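Local coordinates for protein HTLV-2 integrase catalytic core domain (Human T-cell leukemia virus 2, PDB 6QBT) that probably inserts viral DNA into host chromosomes as the magnesium-binding catalytic core of a deltaretroviral integrase, at residues L65-D70 with I89-H94; H8-D13 with H27-T32; T15-K20 with I111-L116. All coordinates share one frame; numbering follows the deposited sequence.

Contact 1: residues L65-D70 with I89-H94. With MG (magnesium ion), chain B.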
loop_
_atom_site.group_PDB
_atom_site.type_symbol
_atom_site.label_atom_id
_atom_site.label_comp_id
_atom_site.label_asym_id
_atom_site.label_seq_id
_atom_site.Cartn_x
_atom_site.Cartn_y
_atom_site.Cartn_z
ATOM N N LEU A 65 -7.466 -19.279 -4.470
ATOM C CA LEU A 65 -8.508 -20.196 -4.928
ATOM C C LEU A 65 -9.119 -20.991 -3.761
ATOM O O LEU A 65 -10.311 -21.233 -3.731
ATOM C CB LEU A 65 -7.954 -21.177 -5.966
ATOM C CG LEU A 65 -7.404 -20.558 -7.257
ATOM C CD1 LEU A 65 -6.729 -21.649 -8.085
ATOM C CD2 LEU A 65 -8.486 -19.835 -8.079
ATOM N N HIS A 66 -8.281 -21.381 -2.806
ATOM C CA HIS A 66 -8.634 -22.351 -1.782
ATOM C C HIS A 66 -7.947 -21.923 -0.487
ATOM O O HIS A 66 -6.750 -21.634 -0.484
ATOM C CB HIS A 66 -8.140 -23.745 -2.231
ATOM C CG HIS A 66 -8.528 -24.882 -1.332
ATOM N ND1 HIS A 66 -8.300 -26.196 -1.680
ATOM C CD2 HIS A 66 -9.103 -24.921 -0.107
ATOM C CE1 HIS A 66 -8.726 -26.993 -0.716
ATOM N NE2 HIS A 66 -9.221 -26.243 0.250
ATOM N N ILE A 67 -8.720 -21.860 0.591
ATOM C CA ILE A 67 -8.185 -21.672 1.948
ATOM C C ILE A 67 -8.499 -22.861 2.879
ATOM O O ILE A 67 -9.573 -23.456 2.802
ATOM C CB ILE A 67 -8.681 -20.363 2.586
ATOM C CG1 ILE A 67 -10.204 -20.275 2.513
ATOM C CG2 ILE A 67 -8.035 -19.186 1.883
ATOM C CD1 ILE A 67 -10.836 -19.385 3.563
ATOM N N ASN A 68 -7.532 -23.204 3.729
ATOM C CA ASN A 68 -7.717 -24.225 4.758
ATOM C C ASN A 68 -7.451 -23.621 6.114
ATOM O O ASN A 68 -6.409 -23.006 6.323
ATOM C CB ASN A 68 -6.800 -25.430 4.529
ATOM C CG ASN A 68 -7.195 -26.612 5.381
ATOM O OD1 ASN A 68 -7.980 -27.479 4.959
ATOM N ND2 ASN A 68 -6.708 -26.631 6.618
ATOM N N THR A 69 -8.403 -23.804 7.024
ATOM C CA THR A 69 -8.350 -23.282 8.383
ATOM C C THR A 69 -8.613 -24.399 9.418
ATOM O O THR A 69 -8.889 -25.544 9.060
ATOM C CB THR A 69 -9.411 -22.167 8.556
ATOM O OG1 THR A 69 -10.744 -22.712 8.485
ATOM C CG2 THR A 69 -9.238 -21.093 7.475
ATOM N N ASP A 70 -8.516 -24.051 10.700
ATOM C CA ASP A 70 -9.015 -24.906 11.798
ATOM C C ASP A 70 -10.526 -24.705 11.919
ATOM O O ASP A 70 -11.123 -23.941 11.143
ATOM C CB ASP A 70 -8.256 -24.679 13.151
ATOM C CG ASP A 70 -8.429 -23.269 13.757
ATOM O OD1 ASP A 70 -9.326 -22.485 13.351
ATOM O OD2 ASP A 70 -7.638 -22.935 14.685
ATOM N N ILE A 89 -14.331 -18.706 -3.116
ATOM C CA ILE A 89 -13.139 -19.166 -2.440
ATOM C C ILE A 89 -13.516 -20.485 -1.752
ATOM O O ILE A 89 -14.397 -20.505 -0.877
ATOM C CB ILE A 89 -12.650 -18.131 -1.408
ATOM C CG1 ILE A 89 -12.294 -16.798 -2.093
ATOM C CG2 ILE A 89 -11.420 -18.656 -0.683
ATOM C CD1 ILE A 89 -12.149 -15.614 -1.151
ATOM N N LYS A 90 -12.870 -21.578 -2.168
ATOM C CA LYS A 90 -13.088 -22.897 -1.545
ATOM C C LYS A 90 -12.509 -22.858 -0.130
ATOM O O LYS A 90 -11.400 -22.341 0.085
ATOM C CB LYS A 90 -12.422 -23.993 -2.384
ATOM C CG LYS A 90 -12.432 -25.386 -1.793
ATOM C CD LYS A 90 -12.062 -26.413 -2.856
ATOM C CE LYS A 90 -11.963 -27.824 -2.283
ATOM N NZ LYS A 90 -13.243 -28.315 -1.709
ATOM N N HIS A 91 -13.270 -23.376 0.827
ATOM C CA HIS A 91 -12.881 -23.374 2.229
ATOM C C HIS A 91 -12.992 -24.770 2.779
ATOM O O HIS A 91 -14.069 -25.330 2.790
ATOM C CB HIS A 91 -13.779 -22.438 3.028
ATOM C CG HIS A 91 -13.390 -22.326 4.464
ATOM N ND1 HIS A 91 -14.292 -22.020 5.454
ATOM C CD2 HIS A 91 -12.195 -22.488 5.078
ATOM C CE1 HIS A 91 -13.663 -21.984 6.615
ATOM N NE2 HIS A 91 -12.395 -22.274 6.418
ATOM N N SER A 92 -11.885 -25.327 3.236
ATOM C CA SER A 92 -11.883 -26.629 3.872
ATOM C C SER A 92 -11.243 -26.464 5.228
ATOM O O SER A 92 -10.630 -25.433 5.497
ATOM C CB SER A 92 -11.110 -27.622 3.016
ATOM O OG SER A 92 -9.812 -27.113 2.722
ATOM N N THR A 93 -11.391 -27.477 6.079
ATOM C CA THR A 93 -10.892 -27.434 7.475
ATOM C C THR A 93 -10.094 -28.703 7.851
ATOM O O THR A 93 -10.404 -29.367 8.816
ATOM C CB THR A 93 -12.043 -27.157 8.500
ATOM O OG1 THR A 93 -13.092 -28.106 8.316
ATOM C CG2 THR A 93 -12.639 -25.742 8.341
ATOM N N HIS A 94 -9.055 -29.012 7.075
ATOM C CA HIS A 94 -8.152 -30.141 7.359
ATOM C C HIS A 94 -7.086 -29.780 8.388
ATOM O O HIS A 94 -6.557 -30.672 9.061
ATOM C CB HIS A 94 -7.472 -30.636 6.078
ATOM C CG HIS A 94 -8.429 -31.029 4.989
ATOM N ND1 HIS A 94 -8.468 -30.392 3.761
ATOM C CD2 HIS A 94 -9.382 -31.993 4.938
ATOM C CE1 HIS A 94 -9.398 -30.948 3.003
ATOM N NE2 HIS A 94 -9.969 -31.920 3.695
HETATM MG MG MG B . -7.225 -21.400 15.952
#
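Asn68 OD1 is gripped by two donors of segment 89-94: the backbone N of His94 at 2.8 Å and the hydroxyl OG of Ser92 at 2.9 Å. The same Ser92 OG accepts a 2.7 Å bond from His66 NE2, nearly in the plane of that ring, so a relay runs from imidazole through hydroxyl to amide and fixes the direction of the serine proton. Lys90 lies alongside His66, pointing the same way, with its CG 3.8 Å from the ring centroid as a CH-pi contact over one face. On the sheet's other face, which carries Ile67 and His91, a chi1 of -177° swings the His91 ring away from its own backbone N and brings NE2 to within 2.7 Å of Thr69 OG1; this hydroxyl in turn donates to Asp70 O. Ile67 CD1 packs against CD2 of the same imidazole. Parallel pairing of strands 66-68 and 90-92 underlies all this, for example through Ile67 N to Lys90 O at 2.8 Å. Further along the chain, Asp70 OD2 binds magnesium at 2.0 Å, sharing the ion with Asp13, while OD1 accepts a bond from Gly72 N. Strand 90-92 forms one margin of the chain's sheet, strand 9-19 flanks 66-68, and helices 73-76 and 78-86 cover the Ile67 and His91 face.

Contact 2: residues H8-D13 with H27-T32. With MG (magnesium ion), chain B.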
loop_
_atom_site.group_PDB
_atom_site.type_symbol
_atom_site.label_atom_id
_atom_site.label_comp_id
_atom_site.label_asym_id
_atom_site.label_seq_id
_atom_site.Cartn_x
_atom_site.Cartn_y
_atom_site.Cartn_z
ATOM N N HIS A 8 -2.915 -20.673 -5.034
ATOM C CA HIS A 8 -3.718 -21.882 -5.203
ATOM C C HIS A 8 -4.322 -22.253 -3.829
ATOM O O HIS A 8 -5.545 -22.332 -3.696
ATOM C CB HIS A 8 -2.896 -22.991 -5.867
ATOM C CG HIS A 8 -3.640 -24.277 -6.067
ATOM N ND1 HIS A 8 -3.021 -25.426 -6.506
ATOM C CD2 HIS A 8 -4.935 -24.616 -5.853
ATOM C CE1 HIS A 8 -3.896 -26.414 -6.562
ATOM N NE2 HIS A 8 -5.067 -25.950 -6.167
ATOM N N ILE A 9 -3.484 -22.439 -2.808
ATOM C CA ILE A 9 -3.951 -22.893 -1.492
ATOM C C ILE A 9 -3.231 -22.121 -0.389
ATOM O O ILE A 9 -2.003 -22.114 -0.342
ATOM C CB ILE A 9 -3.663 -24.398 -1.245
ATOM C CG1 ILE A 9 -4.288 -25.282 -2.328
ATOM C CG2 ILE A 9 -4.121 -24.805 0.168
ATOM C CD1 ILE A 9 -3.975 -26.767 -2.197
ATOM N N TRP A 10 -4.008 -21.476 0.475
ATOM C CA TRP A 10 -3.511 -20.840 1.688
ATOM C C TRP A 10 -3.885 -21.605 2.966
ATOM O O TRP A 10 -4.891 -22.331 2.992
ATOM C CB TRP A 10 -4.119 -19.469 1.827
ATOM C CG TRP A 10 -3.637 -18.447 0.890
ATOM C CD1 TRP A 10 -2.820 -18.612 -0.183
ATOM C CD2 TRP A 10 -4.012 -17.102 0.906
ATOM N NE1 TRP A 10 -2.644 -17.440 -0.816
ATOM C CE2 TRP A 10 -3.367 -16.480 -0.165
ATOM C CE3 TRP A 10 -4.821 -16.336 1.751
ATOM C CZ2 TRP A 10 -3.497 -15.105 -0.429
ATOM C CZ3 TRP A 10 -4.952 -14.966 1.496
ATOM C CH2 TRP A 10 -4.298 -14.371 0.401
ATOM N N GLN A 11 -3.074 -21.411 4.011
ATOM C CA GLN A 11 -3.383 -21.879 5.376
ATOM C C GLN A 11 -3.585 -20.661 6.250
ATOM O O GLN A 11 -2.839 -19.694 6.121
ATOM C CB GLN A 11 -2.217 -22.649 5.971
ATOM C CG GLN A 11 -1.729 -23.814 5.151
ATOM C CD GLN A 11 -2.122 -25.102 5.768
ATOM O OE1 GLN A 11 -3.289 -25.303 6.143
ATOM N NE2 GLN A 11 -1.147 -25.980 5.920
ATOM N N GLY A 12 -4.567 -20.717 7.145
ATOM C CA GLY A 12 -4.889 -19.593 8.044
ATOM C C GLY A 12 -5.193 -20.090 9.435
ATOM O O GLY A 12 -5.799 -21.149 9.592
ATOM N N ASP A 13 -4.712 -19.355 10.439
ATOM C CA ASP A 13 -5.080 -19.555 11.832
ATOM C C ASP A 13 -4.902 -18.221 12.562
ATOM O O ASP A 13 -4.262 -17.282 12.057
ATOM C CB ASP A 13 -4.226 -20.662 12.473
ATOM C CG ASP A 13 -4.788 -21.181 13.812
ATOM O OD1 ASP A 13 -5.954 -20.940 14.213
ATOM O OD2 ASP A 13 -4.042 -21.862 14.517
ATOM N N HIS A 27 -3.928 -12.616 13.238
ATOM C CA HIS A 27 -4.557 -13.368 12.177
ATOM C C HIS A 27 -3.497 -13.526 11.070
ATOM O O HIS A 27 -3.024 -12.519 10.496
ATOM C CB HIS A 27 -5.731 -12.605 11.608
ATOM C CG HIS A 27 -6.891 -12.468 12.526
ATOM N ND1 HIS A 27 -6.872 -11.643 13.634
ATOM C CD2 HIS A 27 -8.143 -12.981 12.456
ATOM C CE1 HIS A 27 -8.050 -11.696 14.232
ATOM N NE2 HIS A 27 -8.838 -12.501 13.542
ATOM N N VAL A 28 -3.160 -14.780 10.770
ATOM C CA VAL A 28 -2.023 -15.142 9.954
ATOM C C VAL A 28 -2.509 -15.958 8.750
ATOM O O VAL A 28 -3.194 -16.947 8.910
ATOM C CB VAL A 28 -1.028 -15.992 10.787
ATOM C CG1 VAL A 28 0.116 -16.544 9.932
ATOM C CG2 VAL A 28 -0.489 -15.196 11.971
ATOM N N TRP A 29 -2.137 -15.549 7.550
ATOM C CA TRP A 29 -2.425 -16.345 6.353
ATOM C C TRP A 29 -1.108 -16.599 5.672
ATOM O O TRP A 29 -0.279 -15.685 5.577
ATOM C CB TRP A 29 -3.340 -15.587 5.369
ATOM C CG TRP A 29 -4.695 -15.445 5.889
ATOM C CD1 TRP A 29 -5.225 -14.363 6.556
ATOM C CD2 TRP A 29 -5.710 -16.413 5.815
ATOM N NE1 TRP A 29 -6.531 -14.613 6.882
ATOM C CE2 TRP A 29 -6.855 -15.870 6.440
ATOM C CE3 TRP A 29 -5.771 -17.714 5.291
ATOM C CZ2 TRP A 29 -8.050 -16.590 6.562
ATOM C CZ3 TRP A 29 -6.957 -18.415 5.394
ATOM C CH2 TRP A 29 -8.086 -17.850 6.015
ATOM N N VAL A 30 -0.923 -17.814 5.176
ATOM C CA VAL A 30 0.329 -18.134 4.503
ATOM C C VAL A 30 0.076 -19.002 3.272
ATOM O O VAL A 30 -0.705 -19.957 3.321
ATOM C CB VAL A 30 1.379 -18.706 5.501
ATOM C CG1 VAL A 30 0.777 -19.776 6.347
ATOM C CG2 VAL A 30 2.633 -19.189 4.792
ATOM N N ASP A 31 0.710 -18.617 2.161
ATOM C CA ASP A 31 0.576 -19.350 0.935
ATOM C C ASP A 31 1.411 -20.615 1.036
ATOM O O ASP A 31 2.587 -20.548 1.390
ATOM C CB ASP A 31 1.060 -18.502 -0.211
ATOM C CG ASP A 31 0.752 -19.122 -1.533
ATOM O OD1 ASP A 31 1.494 -20.021 -1.961
ATOM O OD2 ASP A 31 -0.250 -18.716 -2.126
ATOM N N THR A 32 0.808 -21.757 0.717
ATOM C CA THR A 32 1.465 -23.063 0.864
ATOM C C THR A 32 2.520 -23.317 -0.206
ATOM O O THR A 32 3.276 -24.251 -0.064
ATOM C CB THR A 32 0.458 -24.237 0.797
ATOM O OG1 THR A 32 -0.291 -24.150 -0.418
ATOM C CG2 THR A 32 -0.511 -24.211 1.955
HETATM MG MG MG B . -7.225 -21.400 15.952
HETATM O O HOH W 1 -0.590 -21.859 -3.250
#
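Trp10 and Trp29 send their indoles to the same face of an antiparallel strand pair, where CE3 of each meets CE3 of the other at 3.9 Å. The side chains cross at about a right angle, but the ring planes are only 48° apart, an oblique meeting. With CG of Trp29 on the side of its backbone N (chi1 -70°) and chi2 at 96°, one face of the indole covers Gly12, whose CA makes a CH-pi contact, toward the rim, 3.8 Å from the centroid of the six-membered ring. Farther from the metal, Trp10 NE1 makes a weak bond to Asp31 OD2, its stronger partner being Asn7; the Asp31 carboxylate is held chiefly by backbone N atoms, including that of Phe33. Thr32 grips Ile9 O twice, with its backbone N at 3.0 Å and with OG1 at 2.7 Å, the hydroxyl approaching from above the carbonyl plane. Its CG2 presses on Gln11 CG at 3.4 Å, on the face bearing Val30. Asp13 turns its carboxylate away from the partner strand, and OD1 binds magnesium at 2.2 Å together with Asp70. A central hairpin strand carrying a metal-binding aspartate is characteristic of the RNase H-like fold of retroviral integrase cores.

Contact 3: residues T15-K20 with I111-L116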
loop_
_atom_site.group_PDB
_atom_site.type_symbol
_atom_site.label_atom_id
_atom_site.label_comp_id
_atom_site.label_asym_id
_atom_site.label_seq_id
_atom_site.Cartn_x
_atom_site.Cartn_y
_atom_site.Cartn_z
ATOM N N THR A 15 -3.163 -16.807 15.938
ATOM C CA THR A 15 -2.267 -17.083 17.064
ATOM C C THR A 15 -2.287 -15.887 18.023
ATOM O O THR A 15 -2.704 -14.817 17.641
ATOM C CB THR A 15 -0.830 -17.442 16.618
ATOM O OG1 THR A 15 -0.066 -17.798 17.777
ATOM C CG2 THR A 15 -0.142 -16.291 15.912
ATOM N N HIS A 16 -1.839 -16.082 19.257
ATOM C CA HIS A 16 -2.012 -15.092 20.286
ATOM C C HIS A 16 -0.668 -14.528 20.666
ATOM O O HIS A 16 0.328 -15.223 20.555
ATOM C CB HIS A 16 -2.780 -15.682 21.445
ATOM C CG HIS A 16 -4.191 -16.034 21.087
ATOM N ND1 HIS A 16 -4.544 -17.258 20.550
ATOM C CD2 HIS A 16 -5.327 -15.300 21.122
ATOM C CE1 HIS A 16 -5.840 -17.270 20.289
ATOM N NE2 HIS A 16 -6.339 -16.094 20.628
ATOM N N TYR A 17 -0.632 -13.233 20.992
ATOM C CA TYR A 17 0.611 -12.528 21.335
ATOM C C TYR A 17 0.363 -11.530 22.462
ATOM O O TYR A 17 -0.342 -10.552 22.267
ATOM C CB TYR A 17 1.205 -11.812 20.133
ATOM C CG TYR A 17 2.551 -11.226 20.448
ATOM C CD1 TYR A 17 3.689 -12.033 20.474
ATOM C CD2 TYR A 17 2.693 -9.881 20.777
ATOM C CE1 TYR A 17 4.935 -11.514 20.790
ATOM C CE2 TYR A 17 3.938 -9.338 21.089
ATOM C CZ TYR A 17 5.055 -10.157 21.091
ATOM O OH TYR A 17 6.284 -9.640 21.390
ATOM N N LYS A 18 0.959 -11.799 23.622
ATOM C CA LYS A 18 0.794 -10.994 24.827
ATOM C C LYS A 18 1.754 -9.811 24.760
ATOM O O LYS A 18 2.949 -10.003 24.591
ATOM C CB LYS A 18 1.100 -11.826 26.084
ATOM C CG LYS A 18 -0.047 -11.953 27.071
ATOM C CD LYS A 18 0.412 -12.365 28.465
ATOM C CE LYS A 18 -0.720 -12.138 29.454
ATOM N NZ LYS A 18 -0.298 -12.459 30.838
ATOM N N TYR A 19 1.236 -8.595 24.865
ATOM C CA TYR A 19 2.075 -7.394 24.903
ATOM C C TYR A 19 1.388 -6.425 25.852
ATOM O O TYR A 19 0.218 -6.091 25.660
ATOM C CB TYR A 19 2.243 -6.788 23.493
ATOM C CG TYR A 19 2.986 -5.449 23.425
ATOM C CD1 TYR A 19 4.388 -5.373 23.572
ATOM C CD2 TYR A 19 2.288 -4.247 23.206
ATOM C CE1 TYR A 19 5.066 -4.135 23.499
ATOM C CE2 TYR A 19 2.945 -3.013 23.127
ATOM C CZ TYR A 19 4.329 -2.955 23.268
ATOM O OH TYR A 19 4.958 -1.722 23.193
ATOM N N LYS A 20 2.118 -6.020 26.887
ATOM C CA LYS A 20 1.637 -5.106 27.915
ATOM C C LYS A 20 0.315 -5.559 28.533
ATOM O O LYS A 20 -0.634 -4.795 28.617
ATOM C CB LYS A 20 1.539 -3.693 27.344
ATOM C CG LYS A 20 2.865 -3.244 26.779
ATOM C CD LYS A 20 2.988 -1.747 26.659
ATOM C CE LYS A 20 4.465 -1.401 26.588
ATOM N NZ LYS A 20 4.670 0.059 26.501
ATOM N N ILE A 111 8.389 -17.587 13.365
ATOM C CA ILE A 111 9.314 -16.685 12.693
ATOM C C ILE A 111 8.818 -15.225 12.856
ATOM O O ILE A 111 9.611 -14.296 13.179
ATOM C CB ILE A 111 9.501 -17.085 11.209
ATOM C CG1 ILE A 111 10.137 -18.482 11.130
ATOM C CG2 ILE A 111 10.361 -16.058 10.468
ATOM C CD1 ILE A 111 9.863 -19.199 9.833
ATOM N N ILE A 112 7.507 -15.041 12.677
ATOM C CA ILE A 112 6.879 -13.741 12.916
ATOM C C ILE A 112 7.179 -13.249 14.331
ATOM O O ILE A 112 7.703 -12.144 14.482
ATOM C CB ILE A 112 5.361 -13.770 12.662
ATOM C CG1 ILE A 112 5.090 -13.945 11.170
ATOM C CG2 ILE A 112 4.702 -12.486 13.165
ATOM C CD1 ILE A 112 5.604 -12.787 10.315
ATOM N N LYS A 113 6.904 -14.083 15.342
ATOM C CA LYS A 113 7.101 -13.676 16.721
ATOM C C LYS A 113 8.552 -13.346 17.044
ATOM O O LYS A 113 8.802 -12.392 17.773
ATOM C CB LYS A 113 6.521 -14.696 17.708
ATOM C CG LYS A 113 4.998 -14.736 17.655
ATOM C CD LYS A 113 4.395 -15.708 18.657
ATOM C CE LYS A 113 2.887 -15.812 18.394
ATOM N NZ LYS A 113 2.159 -16.800 19.245
ATOM N N ASN A 114 9.503 -14.089 16.487
ATOM C CA ASN A 114 10.917 -13.759 16.702
ATOM C C ASN A 114 11.281 -12.407 16.087
ATOM O O ASN A 114 12.011 -11.641 16.713
ATOM C CB ASN A 114 11.860 -14.850 16.196
ATOM C CG ASN A 114 11.994 -16.016 17.175
ATOM O OD1 ASN A 114 11.131 -16.265 18.033
ATOM N ND2 ASN A 114 13.082 -16.742 17.050
ATOM N N LEU A 115 10.764 -12.097 14.889
ATOM C CA LEU A 115 11.044 -10.799 14.267
ATOM C C LEU A 115 10.350 -9.672 15.039
ATOM O O LEU A 115 10.966 -8.627 15.314
ATOM C CB LEU A 115 10.622 -10.779 12.792
ATOM C CG LEU A 115 11.590 -11.495 11.839
ATOM C CD1 LEU A 115 10.924 -11.724 10.487
ATOM C CD2 LEU A 115 12.914 -10.741 11.704
ATOM N N LEU A 116 9.094 -9.906 15.405
ATOM C CA LEU A 116 8.322 -8.981 16.235
ATOM C C LEU A 116 9.035 -8.637 17.560
ATOM O O LEU A 116 9.151 -7.456 17.922
ATOM C CB LEU A 116 6.947 -9.595 16.512
ATOM C CG LEU A 116 5.831 -8.837 17.209
ATOM C CD1 LEU A 116 5.400 -7.632 16.394
ATOM C CD2 LEU A 116 4.644 -9.764 17.368
#
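Lys113 and Thr15 reach toward each other tip to tip, the ammonium NZ lying 2.8 Å from the threonine hydroxyl OG1. The lysine chain stays extended beyond CG, a conformation that spans the gap between helix and strand and delivers the charge directly to the strand backbone. There NZ also donates to His16 O at 2.7 Å, somewhat tilted from the carbonyl plane. One side-chain hydroxyl and one main-chain oxygen thus hold the ammonium group. The His16 side chain itself turns away from the helix and bonds to Glu45.

Tyr17 comes off the strand on the same side as Thr15, toward the helix. Its ring and the Lys113 chain slide past each other in opposite directions, with Lys113 CG 4.1 Å from Tyr17 CD1. This approach is oblique and belongs to the aliphatic part of the lysine. Leu116, about one turn further along the helix, meets the ring quite differently: its CD2 methyl sits over the middle of one face, 3.6 Å from the centroid and only 5° off the ring normal, in a well-centred CH-pi contact. The six ring carbons are nearly equidistant from the methyl as a result. A trans chi1 of -173° sends the Tyr17 ring out across the interface, so that its OH reaches OD1 of Asn117 further along the helix. That bond fixes the position of the phenol oxygen, while Leu116 packs against the ring face.

The axes of strand 15-19 and helix 111-116 run 17° from parallel, with a closest approach of 10.9 Å, the space between them bridged by side chains. Strand 9-19 pairs here with strand 22-31, while helix 104-122 is backed by helix 128-142, whose Ala131 and Ile132 touch Leu116.

How the contacts relate
From the N terminus, residues 8-13 open contact 2, which closes at 27-32 as the beta hairpin of strands 9-19 and 22-31. Contact 3 begins on the first of these strands, before that hairpin closes, and ends only at 111-116, so contacts 2 and 3 cross. Contact 1 follows contact 2 in series and is nested within the long loop of contact 3, its own connection being mostly helical. Strand 9-19 is the common element: it lies beside strand 66-68 of contact 1, with Asn68 N probably hydrogen-bonded to Trp10 O, pairs with 22-31, and is packed by side chains of helix 104-122. Contacts 1 and 2 meet at the metal site, whereas contact 3 lies about 24 Å from contact 1, centre to centre.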